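Local coordinates for xyloglucan-specific endo-beta-1,4-glucanase GH12 (Aspergillus niveus, PDB 4NPR), which probably hydrolyses internal beta-1,4-glucosidic linkages in xyloglucan, with retention of the anomeric configuration, as a family 12 glycoside hydrolase, at residues L41-W46 with G54-T59; W70-S75 with A221-F226; S103-W108 with S194-D199; V217-G222 with Y238-A243. All coordinates share one frame; numbering follows the deposited sequence.

Contact 1: L41-W46 with G54-T59; sequences LYNNLW and GSQCTT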
loop_
_atom_site.group_PDB
_atom_site.type_symbol
_atom_site.label_atom_id
_atom_site.label_comp_id
_atom_site.label_asym_id
_atom_site.label_seq_id
_atom_site.Cartn_x
_atom_site.Cartn_y
_atom_site.Cartn_z
ATOM N N LEU A 41 9.048 -8.837 3.242
ATOM C CA LEU A 41 7.769 -9.142 2.661
ATOM C C LEU A 41 6.945 -9.767 3.753
ATOM O O LEU A 41 7.398 -10.697 4.395
ATOM C CB LEU A 41 7.949 -10.105 1.490
ATOM C CG LEU A 41 6.719 -10.615 0.755
ATOM C CD1 LEU A 41 6.088 -9.524 -0.091
ATOM C CD2 LEU A 41 7.109 -11.752 -0.180
ATOM N N TYR A 42 5.727 -9.288 3.929
ATOM C CA TYR A 42 4.882 -9.634 5.080
ATOM C C TYR A 42 3.578 -10.224 4.623
ATOM O O TYR A 42 3.028 -9.764 3.652
ATOM C CB TYR A 42 4.493 -8.375 5.864
ATOM C CG TYR A 42 5.593 -7.657 6.588
ATOM C CD1 TYR A 42 5.944 -8.029 7.903
ATOM C CD2 TYR A 42 6.268 -6.566 5.996
ATOM C CE1 TYR A 42 6.932 -7.350 8.603
ATOM C CE2 TYR A 42 7.272 -5.879 6.694
ATOM C CZ TYR A 42 7.585 -6.273 7.995
ATOM O OH TYR A 42 8.553 -5.642 8.722
ATOM N N ASN A 43 3.083 -11.202 5.355
ATOM C CA ASN A 43 1.742 -11.747 5.180
ATOM C C ASN A 43 0.755 -10.824 5.946
ATOM O O ASN A 43 -0.249 -10.356 5.374
ATOM C CB ASN A 43 1.720 -13.197 5.712
ATOM C CG ASN A 43 0.624 -14.051 5.124
ATOM O OD1 ASN A 43 0.224 -13.905 3.994
ATOM N ND2 ASN A 43 0.174 -14.991 5.901
ATOM N N ASN A 44 1.052 -10.534 7.217
ATOM C CA ASN A 44 0.389 -9.440 7.952
ATOM C C ASN A 44 -1.149 -9.558 7.909
ATOM O O ASN A 44 -1.850 -8.713 7.377
ATOM C CB ASN A 44 0.897 -8.102 7.391
ATOM C CG ASN A 44 0.345 -6.878 8.117
ATOM O OD1 ASN A 44 0.040 -6.911 9.283
ATOM N ND2 ASN A 44 0.240 -5.776 7.396
ATOM N N LEU A 45 -1.655 -10.625 8.503
ATOM C CA LEU A 45 -3.078 -10.890 8.538
ATOM C C LEU A 45 -3.752 -10.167 9.723
ATOM O O LEU A 45 -4.580 -10.715 10.431
ATOM C CB LEU A 45 -3.294 -12.401 8.642
ATOM C CG LEU A 45 -2.635 -13.246 7.559
ATOM C CD1 LEU A 45 -3.138 -14.683 7.586
ATOM C CD2 LEU A 45 -2.960 -12.632 6.211
ATOM N N TRP A 46 -3.403 -8.909 9.927
ATOM C CA TRP A 46 -3.834 -8.200 11.129
ATOM C C TRP A 46 -5.362 -8.236 11.351
ATOM O O TRP A 46 -5.821 -8.137 12.479
ATOM C CB TRP A 46 -3.308 -6.768 11.090
ATOM C CG TRP A 46 -3.894 -5.890 10.050
ATOM C CD1 TRP A 46 -3.364 -5.620 8.825
ATOM C CD2 TRP A 46 -5.121 -5.137 10.127
ATOM N NE1 TRP A 46 -4.183 -4.743 8.134
ATOM C CE2 TRP A 46 -5.265 -4.442 8.910
ATOM C CE3 TRP A 46 -6.103 -4.988 11.099
ATOM C CZ2 TRP A 46 -6.328 -3.599 8.652
ATOM C CZ3 TRP A 46 -7.163 -4.140 10.847
ATOM C CH2 TRP A 46 -7.265 -3.453 9.629
ATOM N N GLY A 54 -11.823 -17.990 6.163
ATOM C CA GLY A 54 -10.790 -17.690 5.157
ATOM C C GLY A 54 -9.349 -17.910 5.601
ATOM O O GLY A 54 -9.072 -18.230 6.750
ATOM N N SER A 55 -8.414 -17.731 4.681
ATOM C CA SER A 55 -7.010 -17.735 5.043
ATOM C C SER A 55 -6.230 -17.083 3.920
ATOM O O SER A 55 -6.823 -16.640 2.935
ATOM C CB SER A 55 -6.504 -19.149 5.361
ATOM O OG SER A 55 -6.622 -20.068 4.267
ATOM N N GLN A 56 -4.917 -16.992 4.072
ATOM C CA GLN A 56 -4.095 -16.319 3.093
ATOM C C GLN A 56 -2.648 -16.690 3.271
ATOM O O GLN A 56 -2.171 -16.650 4.385
ATOM C CB GLN A 56 -4.233 -14.802 3.260
ATOM C CG GLN A 56 -3.232 -13.940 2.496
ATOM C CD GLN A 56 -3.670 -12.504 2.496
ATOM O OE1 GLN A 56 -4.700 -12.160 3.106
ATOM N NE2 GLN A 56 -2.903 -11.635 1.807
ATOM N N CYS A 57 -1.988 -16.996 2.141
ATOM C CA CYS A 57 -0.557 -17.333 2.048
ATOM C C CYS A 57 0.155 -16.432 1.060
ATOM O O CYS A 57 -0.343 -16.126 -0.026
ATOM C CB CYS A 57 -0.353 -18.778 1.579
ATOM S SG CYS A 57 -1.213 -19.987 2.615
ATOM N N THR A 58 1.351 -16.027 1.440
ATOM C CA THR A 58 2.149 -15.097 0.663
ATOM C C THR A 58 3.398 -15.820 0.179
ATOM O O THR A 58 3.971 -16.639 0.894
ATOM C CB THR A 58 2.463 -13.871 1.541
ATOM O OG1 THR A 58 1.282 -13.097 1.662
ATOM C CG2 THR A 58 3.524 -12.984 0.955
ATOM N N THR A 59 3.841 -15.532 -1.040
ATOM C CA THR A 59 5.037 -16.226 -1.582
ATOM C C THR A 59 6.042 -15.277 -2.177
ATOM O O THR A 59 5.749 -14.516 -3.056
ATOM C CB THR A 59 4.645 -17.253 -2.674
ATOM O OG1 THR A 59 3.735 -18.222 -2.128
ATOM C CG2 THR A 59 5.904 -17.976 -3.279
#

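Contact 2: W70-S75 with A221-F226; sequences WNTKWS and AGTEPF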
loop_
_atom_site.group_PDB
_atom_site.type_symbol
_atom_site.label_atom_id
_atom_site.label_comp_id
_atom_site.label_asym_id
_atom_site.label_seq_id
_atom_site.Cartn_x
_atom_site.Cartn_y
_atom_site.Cartn_z
ATOM N N TRP A 70 6.739 -11.406 -6.288
ATOM C CA TRP A 70 6.055 -12.165 -5.247
ATOM C C TRP A 70 4.588 -12.278 -5.543
ATOM O O TRP A 70 4.108 -11.685 -6.529
ATOM C CB TRP A 70 6.224 -11.516 -3.870
ATOM C CG TRP A 70 5.658 -10.096 -3.705
ATOM C CD1 TRP A 70 6.230 -8.918 -4.126
ATOM C CD2 TRP A 70 4.447 -9.718 -3.017
ATOM N NE1 TRP A 70 5.447 -7.837 -3.740
ATOM C CE2 TRP A 70 4.354 -8.308 -3.058
ATOM C CE3 TRP A 70 3.445 -10.432 -2.368
ATOM C CZ2 TRP A 70 3.291 -7.619 -2.476
ATOM C CZ3 TRP A 70 2.399 -9.749 -1.800
ATOM C CH2 TRP A 70 2.321 -8.368 -1.858
ATOM N N ASN A 71 3.889 -13.021 -4.675
ATOM C CA ASN A 71 2.442 -13.082 -4.710
ATOM C C ASN A 71 1.793 -13.453 -3.392
ATOM O O ASN A 71 2.443 -13.906 -2.434
ATOM C CB ASN A 71 1.966 -14.067 -5.782
ATOM C CG ASN A 71 2.135 -15.519 -5.370
ATOM O OD1 ASN A 71 1.612 -15.968 -4.328
ATOM N ND2 ASN A 71 2.855 -16.281 -6.207
ATOM N N THR A 72 0.485 -13.287 -3.369
ATOM C CA THR A 72 -0.282 -13.784 -2.280
ATOM C C THR A 72 -1.625 -14.352 -2.766
ATOM O O THR A 72 -2.176 -13.892 -3.763
ATOM C CB THR A 72 -0.459 -12.667 -1.240
ATOM O OG1 THR A 72 -1.067 -13.213 -0.070
ATOM C CG2 THR A 72 -1.324 -11.563 -1.755
ATOM N N LYS A 73 -2.149 -15.320 -2.020
ATOM C CA LYS A 73 -3.340 -16.039 -2.377
ATOM C C LYS A 73 -4.226 -16.081 -1.193
ATOM O O LYS A 73 -3.749 -16.282 -0.081
ATOM C CB LYS A 73 -2.967 -17.460 -2.747
ATOM C CG LYS A 73 -2.052 -17.479 -3.955
ATOM C CD LYS A 73 -1.590 -18.850 -4.404
ATOM C CE LYS A 73 -0.957 -18.700 -5.788
ATOM N NZ LYS A 73 0.276 -19.521 -5.906
ATOM N N TRP A 74 -5.527 -15.933 -1.409
ATOM C CA TRP A 74 -6.418 -15.776 -0.292
ATOM C C TRP A 74 -7.863 -16.038 -0.604
ATOM O O TRP A 74 -8.293 -15.931 -1.738
ATOM C CB TRP A 74 -6.271 -14.358 0.344
ATOM C CG TRP A 74 -6.534 -13.149 -0.562
ATOM C CD1 TRP A 74 -5.596 -12.416 -1.244
ATOM C CD2 TRP A 74 -7.801 -12.532 -0.853
ATOM N NE1 TRP A 74 -6.194 -11.397 -1.950
ATOM C CE2 TRP A 74 -7.548 -11.448 -1.736
ATOM C CE3 TRP A 74 -9.104 -12.775 -0.448
ATOM C CZ2 TRP A 74 -8.552 -10.610 -2.201
ATOM C CZ3 TRP A 74 -10.126 -11.938 -0.937
ATOM C CH2 TRP A 74 -9.835 -10.873 -1.808
ATOM N N SER A 75 -8.602 -16.405 0.439
ATOM C CA SER A 75 -10.037 -16.332 0.435
ATOM C C SER A 75 -10.433 -15.803 1.794
ATOM O O SER A 75 -9.874 -16.233 2.800
ATOM C CB SER A 75 -10.653 -17.714 0.277
ATOM O OG SER A 75 -10.233 -18.323 -0.929
ATOM N N ALA A 221 4.225 -1.535 -0.268
ATOM C CA ALA A 221 3.291 -1.741 -1.388
ATOM C C ALA A 221 2.714 -3.191 -1.366
ATOM O O ALA A 221 3.475 -4.163 -1.274
ATOM C CB ALA A 221 3.957 -1.427 -2.722
ATOM N N GLY A 222 1.373 -3.293 -1.389
ATOM C CA GLY A 222 0.684 -4.564 -1.354
ATOM C C GLY A 222 -0.804 -4.470 -1.679
ATOM O O GLY A 222 -1.252 -3.585 -2.427
ATOM N N THR A 223 -1.579 -5.387 -1.106
ATOM C CA THR A 223 -3.004 -5.392 -1.334
ATOM C C THR A 223 -3.766 -5.554 -0.011
ATOM O O THR A 223 -3.302 -6.276 0.872
ATOM C CB THR A 223 -3.402 -6.519 -2.320
ATOM O OG1 THR A 223 -4.836 -6.567 -2.478
ATOM C CG2 THR A 223 -2.912 -7.817 -1.831
ATOM N N GLU A 224 -4.925 -4.882 0.105
ATOM C CA GLU A 224 -5.829 -5.016 1.282
ATOM C C GLU A 224 -7.131 -5.643 0.838
ATOM O O GLU A 224 -7.951 -4.988 0.193
ATOM C CB GLU A 224 -6.174 -3.659 1.933
ATOM C CG GLU A 224 -5.070 -3.026 2.738
ATOM C CD GLU A 224 -5.455 -1.624 3.282
ATOM O OE1 GLU A 224 -6.177 -0.895 2.564
ATOM O OE2 GLU A 224 -4.993 -1.222 4.395
ATOM N N PRO A 225 -7.330 -6.906 1.166
ATOM C CA PRO A 225 -8.570 -7.561 0.803
ATOM C C PRO A 225 -9.699 -7.438 1.845
ATOM O O PRO A 225 -9.438 -7.451 3.055
ATOM C CB PRO A 225 -8.140 -9.007 0.657
ATOM C CG PRO A 225 -7.068 -9.171 1.657
ATOM C CD PRO A 225 -6.303 -7.870 1.600
ATOM N N PHE A 226 -10.940 -7.347 1.361
ATOM C CA PHE A 226 -12.123 -7.357 2.219
ATOM C C PHE A 226 -12.844 -8.723 2.132
ATOM O O PHE A 226 -13.164 -9.321 3.139
ATOM C CB PHE A 226 -13.037 -6.186 1.881
ATOM C CG PHE A 226 -12.391 -4.798 2.076
ATOM C CD1 PHE A 226 -11.442 -4.294 1.177
ATOM C CD2 PHE A 226 -12.778 -3.967 3.120
ATOM C CE1 PHE A 226 -10.904 -3.006 1.324
ATOM C CE2 PHE A 226 -12.221 -2.687 3.291
ATOM C CZ PHE A 226 -11.292 -2.204 2.386
HETATM O O HOH W 1 4.867 -4.957 -3.845
#

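Contact 3: S103-W108 with S194-D199; sequences SIDSTW and SGDMRD. With SO4 (sulfate ion), chain C.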
loop_
_atom_site.group_PDB
_atom_site.type_symbol
_atom_site.label_atom_id
_atom_site.label_comp_id
_atom_site.label_asym_id
_atom_site.label_seq_id
_atom_site.Cartn_x
_atom_site.Cartn_y
_atom_site.Cartn_z
ATOM N N SER A 103 14.118 12.020 -4.586
ATOM C CA SER A 103 13.161 11.196 -5.328
ATOM C C SER A 103 12.730 9.949 -4.585
ATOM O O SER A 103 13.462 9.417 -3.731
ATOM C CB SER A 103 13.782 10.764 -6.661
ATOM O OG SER A 103 14.796 9.813 -6.382
ATOM N N ILE A 104 11.550 9.467 -4.957
ATOM C CA ILE A 104 11.102 8.115 -4.596
ATOM C C ILE A 104 10.621 7.358 -5.850
ATOM O O ILE A 104 9.424 7.127 -6.022
ATOM C CB ILE A 104 9.967 8.179 -3.575
ATOM C CG1 ILE A 104 10.235 9.230 -2.504
ATOM C CG2 ILE A 104 9.739 6.831 -2.911
ATOM C CD1 ILE A 104 8.998 9.451 -1.660
ATOM N N ASP A 105 11.547 7.005 -6.741
ATOM C CA ASP A 105 11.175 6.324 -7.984
ATOM C C ASP A 105 10.635 4.926 -7.679
ATOM O O ASP A 105 11.218 4.214 -6.886
ATOM C CB ASP A 105 12.374 6.218 -8.941
ATOM C CG ASP A 105 12.900 7.613 -9.428
ATOM O OD1 ASP A 105 12.281 8.678 -9.137
ATOM O OD2 ASP A 105 13.973 7.621 -10.092
ATOM N N SER A 106 9.502 4.541 -8.271
ATOM C CA SER A 106 8.954 3.174 -8.080
ATOM C C SER A 106 8.394 2.614 -9.375
ATOM O O SER A 106 7.778 3.345 -10.136
ATOM C CB SER A 106 7.813 3.190 -7.045
ATOM O OG SER A 106 7.315 1.879 -6.745
ATOM N N THR A 107 8.534 1.314 -9.597
ATOM C CA THR A 107 7.873 0.676 -10.725
ATOM C C THR A 107 7.155 -0.570 -10.233
ATOM O O THR A 107 7.725 -1.346 -9.485
ATOM C CB THR A 107 8.890 0.300 -11.851
ATOM O OG1 THR A 107 9.501 1.492 -12.404
ATOM C CG2 THR A 107 8.190 -0.523 -13.002
ATOM N N TRP A 108 5.920 -0.775 -10.692
ATOM C CA TRP A 108 5.069 -1.810 -10.156
ATOM C C TRP A 108 4.217 -2.319 -11.284
ATOM O O TRP A 108 3.604 -1.545 -11.983
ATOM C CB TRP A 108 4.154 -1.243 -9.052
ATOM C CG TRP A 108 3.502 -2.234 -8.114
ATOM C CD1 TRP A 108 3.695 -3.595 -8.070
ATOM C CD2 TRP A 108 2.636 -1.926 -7.012
ATOM N NE1 TRP A 108 2.955 -4.147 -7.046
ATOM C CE2 TRP A 108 2.319 -3.137 -6.371
ATOM C CE3 TRP A 108 2.113 -0.743 -6.505
ATOM C CZ2 TRP A 108 1.491 -3.198 -5.274
ATOM C CZ3 TRP A 108 1.289 -0.796 -5.407
ATOM C CH2 TRP A 108 0.986 -2.019 -4.800
ATOM N N SER A 194 4.978 3.424 -13.417
ATOM C CA SER A 194 6.357 3.846 -13.158
ATOM C C SER A 194 6.396 5.363 -12.900
ATOM O O SER A 194 5.947 6.167 -13.717
ATOM C CB SER A 194 7.289 3.452 -14.319
ATOM O OG SER A 194 8.648 3.741 -14.031
ATOM N N GLY A 195 6.891 5.755 -11.729
ATOM C CA GLY A 195 6.906 7.178 -11.378
ATOM C C GLY A 195 7.605 7.579 -10.106
ATOM O O GLY A 195 7.988 6.750 -9.298
ATOM N N ASP A 196 7.761 8.888 -9.954
ATOM C CA ASP A 196 8.370 9.453 -8.764
ATOM C C ASP A 196 7.309 9.611 -7.662
ATOM O O ASP A 196 6.443 10.479 -7.750
ATOM C CB ASP A 196 9.082 10.791 -9.071
ATOM C CG ASP A 196 9.913 11.272 -7.896
ATOM O OD1 ASP A 196 9.819 10.610 -6.858
ATOM O OD2 ASP A 196 10.678 12.263 -7.969
ATOM N N MET A 197 7.374 8.791 -6.612
ATOM C CA MET A 197 6.357 8.887 -5.532
ATOM C C MET A 197 6.435 10.221 -4.729
ATOM O O MET A 197 5.608 10.513 -3.875
ATOM C CB MET A 197 6.448 7.707 -4.575
ATOM C CG MET A 197 6.115 6.331 -5.142
ATOM S SD MET A 197 4.593 6.196 -6.111
ATOM C CE MET A 197 3.350 6.219 -4.825
ATOM N N ARG A 198 7.413 11.054 -5.051
ATOM C CA ARG A 198 7.549 12.295 -4.383
ATOM C C ARG A 198 6.519 13.272 -4.842
ATOM O O ARG A 198 6.320 14.306 -4.194
ATOM C CB ARG A 198 8.927 12.860 -4.598
ATOM C CG ARG A 198 9.287 13.793 -3.486
ATOM C CD ARG A 198 10.585 14.484 -3.790
ATOM N NE ARG A 198 10.372 15.696 -4.558
ATOM C CZ ARG A 198 11.328 16.567 -4.806
ATOM N NH1 ARG A 198 12.534 16.364 -4.352
ATOM N NH2 ARG A 198 11.080 17.638 -5.508
ATOM N N ASP A 199 5.857 12.977 -5.954
ATOM C CA ASP A 199 4.884 13.942 -6.478
ATOM C C ASP A 199 3.684 14.076 -5.533
ATOM O O ASP A 199 3.144 15.138 -5.372
ATOM C CB ASP A 199 4.437 13.591 -7.922
ATOM C CG ASP A 199 5.612 13.603 -8.963
ATOM O OD1 ASP A 199 6.583 14.374 -8.823
ATOM O OD2 ASP A 199 5.552 12.816 -9.939
HETATM S S SO4 C . 12.968 -1.630 -12.211
HETATM O O1 SO4 C . 11.896 -0.785 -12.800
HETATM O O2 SO4 C . 12.302 -2.597 -11.297
HETATM O O3 SO4 C . 13.658 -2.344 -13.323
HETATM O O4 SO4 C . 13.960 -0.797 -11.455
#

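Contact 4: V217-G222 with Y238-A243; sequences VDVQAG and YSVSVA. With SO4 (sulfate ion), chain C.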
loop_
_atom_site.group_PDB
_atom_site.type_symbol
_atom_site.label_atom_id
_atom_site.label_comp_id
_atom_site.label_asym_id
_atom_site.label_seq_id
_atom_site.Cartn_x
_atom_site.Cartn_y
_atom_site.Cartn_z
ATOM N N VAL A 217 9.036 7.560 6.985
ATOM C CA VAL A 217 9.589 6.411 7.756
ATOM C C VAL A 217 9.228 4.965 7.344
ATOM O O VAL A 217 9.825 4.012 7.878
ATOM C CB VAL A 217 9.328 6.522 9.281
ATOM C CG1 VAL A 217 9.728 7.896 9.782
ATOM C CG2 VAL A 217 7.877 6.202 9.652
ATOM N N ASP A 218 8.255 4.803 6.444
ATOM C CA ASP A 218 7.862 3.480 5.935
ATOM C C ASP A 218 7.324 3.682 4.496
ATOM O O ASP A 218 6.558 4.604 4.267
ATOM C CB ASP A 218 6.790 2.816 6.849
ATOM C CG ASP A 218 7.402 1.939 8.011
ATOM O OD1 ASP A 218 7.883 0.790 7.750
ATOM O OD2 ASP A 218 7.357 2.385 9.198
ATOM N N VAL A 219 7.769 2.848 3.543
ATOM C CA VAL A 219 7.198 2.780 2.200
ATOM C C VAL A 219 6.886 1.326 1.819
ATOM O O VAL A 219 7.776 0.531 1.518
ATOM C CB VAL A 219 8.139 3.378 1.155
ATOM C CG1 VAL A 219 7.507 3.347 -0.234
ATOM C CG2 VAL A 219 8.489 4.783 1.544
ATOM N N GLN A 220 5.597 1.018 1.797
ATOM C CA GLN A 220 5.104 -0.344 1.689
ATOM C C GLN A 220 4.147 -0.458 0.501
ATOM O O GLN A 220 3.354 0.436 0.288
ATOM C CB GLN A 220 4.335 -0.674 2.939
ATOM C CG GLN A 220 5.128 -0.447 4.204
ATOM C CD GLN A 220 4.353 -0.939 5.404
ATOM O OE1 GLN A 220 3.447 -0.273 5.898
ATOM N NE2 GLN A 220 4.672 -2.141 5.844
ATOM N N ALA A 221 4.225 -1.535 -0.268
ATOM C CA ALA A 221 3.291 -1.741 -1.388
ATOM C C ALA A 221 2.714 -3.191 -1.366
ATOM O O ALA A 221 3.475 -4.163 -1.274
ATOM C CB ALA A 221 3.957 -1.427 -2.722
ATOM N N GLY A 222 1.373 -3.293 -1.389
ATOM C CA GLY A 222 0.684 -4.564 -1.354
ATOM C C GLY A 222 -0.804 -4.470 -1.679
ATOM O O GLY A 222 -1.252 -3.585 -2.427
ATOM N N TYR A 238 8.219 -5.265 -8.720
ATOM C CA TYR A 238 8.014 -4.135 -7.855
ATOM C C TYR A 238 9.396 -3.638 -7.449
ATOM O O TYR A 238 10.266 -4.436 -7.094
ATOM C CB TYR A 238 7.190 -4.486 -6.584
ATOM C CG TYR A 238 7.127 -3.315 -5.599
ATOM C CD1 TYR A 238 6.306 -2.219 -5.842
ATOM C CD2 TYR A 238 7.952 -3.267 -4.494
ATOM C CE1 TYR A 238 6.288 -1.104 -5.003
ATOM C CE2 TYR A 238 7.949 -2.178 -3.638
ATOM C CZ TYR A 238 7.105 -1.098 -3.876
ATOM O OH TYR A 238 7.088 -0.028 -3.004
ATOM N N SER A 239 9.609 -2.330 -7.540
ATOM C CA SER A 239 10.788 -1.706 -6.958
ATOM C C SER A 239 10.427 -0.340 -6.455
ATOM O O SER A 239 9.452 0.261 -6.907
ATOM C CB SER A 239 11.951 -1.564 -7.944
ATOM O OG SER A 239 11.534 -0.983 -9.134
ATOM N N VAL A 240 11.215 0.092 -5.467
ATOM C CA VAL A 240 11.190 1.451 -4.964
ATOM C C VAL A 240 12.526 1.767 -4.338
ATOM O O VAL A 240 13.174 0.905 -3.765
ATOM C CB VAL A 240 10.024 1.696 -3.950
ATOM C CG1 VAL A 240 10.233 0.950 -2.647
ATOM C CG2 VAL A 240 9.819 3.188 -3.691
ATOM N N SER A 241 12.943 3.011 -4.471
ATOM C CA SER A 241 14.087 3.489 -3.734
ATOM C C SER A 241 13.858 4.933 -3.223
ATOM O O SER A 241 13.219 5.751 -3.862
ATOM C CB SER A 241 15.381 3.336 -4.577
ATOM O OG SER A 241 15.422 4.282 -5.647
ATOM N N VAL A 242 14.362 5.208 -2.036
ATOM C CA VAL A 242 14.338 6.548 -1.506
ATOM C C VAL A 242 15.696 7.195 -1.776
ATOM O O VAL A 242 16.701 6.792 -1.228
ATOM C CB VAL A 242 14.028 6.532 0.002
ATOM C CG1 VAL A 242 14.216 7.926 0.608
ATOM C CG2 VAL A 242 12.609 6.002 0.261
ATOM N N ALA A 243 15.723 8.171 -2.660
ATOM C CA ALA A 243 16.925 8.962 -2.876
ATOM C C ALA A 243 16.725 10.368 -2.238
ATOM O O ALA A 243 15.595 10.744 -1.875
ATOM C CB ALA A 243 17.237 9.057 -4.375
ATOM O OXT ALA A 243 17.658 11.173 -2.055
HETATM S S SO4 C . 12.968 -1.630 -12.211
HETATM O O1 SO4 C . 11.896 -0.785 -12.800
HETATM O O2 SO4 C . 12.302 -2.597 -11.297
HETATM O O3 SO4 C . 13.658 -2.344 -13.323
HETATM O O4 SO4 C . 13.960 -0.797 -11.455
HETATM O O HOH W 2 7.809 -0.799 -0.736
#

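Contact 1: L41-W46 with G54-T59
Two side-chain hydrogen bonds tie Asn43 to strand 54-59, and both use its amide. Its OD1 accepts from Thr58 OG1 at 2.7 Å, the hydroxyl lying 21° off the carbonyl plane. Its ND2 donates to the backbone O of Gln56 at 3.2 Å; that bond is fairly straight, 165° at the hydrogen, and keeps the acceptor in the amide plane of Asn43, although the nitrogen stands above the plane of the Gln56 carbonyl. With CG anti to the backbone N (chi1 -157°), the amide is swung across to the strand, where it runs alongside Thr58. Asparagine suits this place because one flat group offers both a donor and an acceptor. ND2 also reaches Asp29 O.

Apolar contacts lie on either side of the amide. Leu41 and Thr58 meet tip to tip, CD2 of the leucine 4.0 Å from CG2 of the threonine; Thr58 has its hydroxyl toward Asn43 and its methyl toward Leu41. Leu45, at the centre of an inverse gamma turn, lays CD2 against the aliphatic part of Gln56, 3.9 Å from its CG. The Gln56 amide finds its polar partners elsewhere, OE1 with Ser85 and Trp76 and NE2 with Thr72.

The contact joins the end of strand 39-42, in one sheet of the beta-jelly roll, to strand 53-64 in the other. The buried Asn43 amide thus has partners for both its oxygen and its nitrogen, with aliphatic groups beside it.

Contact 2: W70-S75 with A221-F226
The indole of Trp74 receives Pro225 on one face: CB of the proline stands 3.4 Å from the centroid of the six-membered ring and only 16° off its normal, a CH-pi contact. It is shifted toward the rim, so the nearest ring atom is CZ2, at 3.3 Å from Pro225 CB. Proline fits here because its ring presents compact, slightly polarised C-H groups to the electron-rich indole. At the edge of that indole NE1 bonds to Tyr112 OH. Trp70 presents its edge to the backbone, CZ2 lying 3.7 Å from Ala221 O and Gly222 CA coming next to it near the ring plane. In the same ring plane a water accepts from Trp70 NE1 at 2.9 Å and donates to Ala221 O at 3.0 Å, which satisfies two polar atoms inside the core.

The strands run nearly parallel, 12° apart, yet their axes stay 9.0 Å from each other: they belong to the two facing sheets of the beta-jelly roll, and the gap is bridged by side chains and a water.

Between the tryptophans, Thr72 and Thr223 touch by methyls, CG2 to CG2 at 4.1 Å. Each threonine has OG1 anti to its own backbone N, leaving CG2 to face the partner. The hydroxyls serve other neighbours, Thr72 OG1 bonding with Thr58 and Thr223 OG1 with Asp120 O and Tyr112 OH.

Contact 3: S103-W108 with S194-D199
Asp196 OD1 takes the backbone N-H of Ile104 at 2.8 Å, on the syn side of the carboxylate and 29° out of its plane. The same oxygen accepts from Arg198 N at 3.0 Å, this time from the opposite face, so one atom bridges the neighbouring segment 103-108 and the start of helix 198-207 as a capping bond. Aspartate is apt here, since a short acidic side chain can take N-H groups left without partners at a helix start. CG lies anti to the backbone N of Asp196 (chi1 -170°), which carries the carboxylate over to Ile104. Asp105 OD1 lies 3.9 Å from Asp196 OD1, the two carboxylate planes 85° apart; such a pairing would tend to be unfavourable, and the two N-H groups donated to Asp196 OD1, by Ile104 and Arg198, may ease it.

Strands 105-108 and 194-196 are antiparallel neighbours at the margin of a jelly-roll sheet, 192-196 being its outermost strand. Ser106 and Gly195 form a hydrogen-bonded pair, with bonds in both directions, and Asp105-Asp196 and Thr107-Ser194 are non-hydrogen-bonded pairs. On the face of Asp105 and Asp196, Thr107 OG1 and Ser194 OG share a hydrogen bond of 2.9 Å.

Beyond the ladder, Met197 N bonds to Ile104 O at 2.7 Å, and beside it the two side chains cross at about a right angle, CB of Ile104 3.7 Å from CB of Met197. This greasy side turns inward, Met197 resting on Tyr123 and Met125 and Ile104 on Val240. Ser106 OG, on the inner face too, bonds to Ser239 O and Tyr123 OH.

Contact 4: V217-G222 with Y238-A243
Apolar contact dominates, and its closest point is Ala221 against Tyr238: the methyl CB lies 3.3 Å from CE1 of the ring. A residue as small as alanine leaves room for the phenol, which is carried toward strand 217-222 because CG sits anti to the backbone N of Tyr238 (chi1 173°). Further along, Val219 forks between two valines. Its CG1 is 4.2 Å from CG2 of Val240, while its CG2 lies 4.5 Å from CG2 of Val242, a looser touch. Valine suits these positions, its short branched side chain bringing no polar group into the core.

The polar link runs through a water that bridges Tyr238 OH, at 2.5 Å, and Val219 O, at 2.6 Å. Both separations are short and the exact geometry is doubtful, but the water may give the buried hydroxyl an acceptor. On the outward face Ser239 OG donates to a sulfate oxygen, O2, at 2.8 Å; this ion, also bound by Thr67, probably comes from the crystallisation liquor.

Strands 215-226 and 231-240 come from opposite sheets of the jelly roll, nearly antiparallel with axes 9.1 Å apart. Trp108 of strand 105-113 meets the Tyr238 ring edge-to-face, and Leu91 of strand 87-97 packs on Val240 and Val242.

Contacts 1, 2 and 4 all span the interior between the two sheets of the jelly roll, whereas contact 3 lies within one sheet, at its margin, and is only partly buried. The difference shows in the chemistry: backbone ladder bonds and a capped helix start in contact 3, side-chain packing with single bridging waters in contacts 2 and 4, and amide and hydroxyl bonds in contact 1. Contacts 2 and 4 share strand 215-226, meeting at Ala221 and Gly222. Contact 1 adjoins contact 2 through neighbouring strands 53-64 and 67-77, and Leu41 packs on Trp70. Contacts 3 and 4 are similarly joined by strands 105-113 and 231-240, with a sulfate bonded by Ser239 and at most weakly by Thr107.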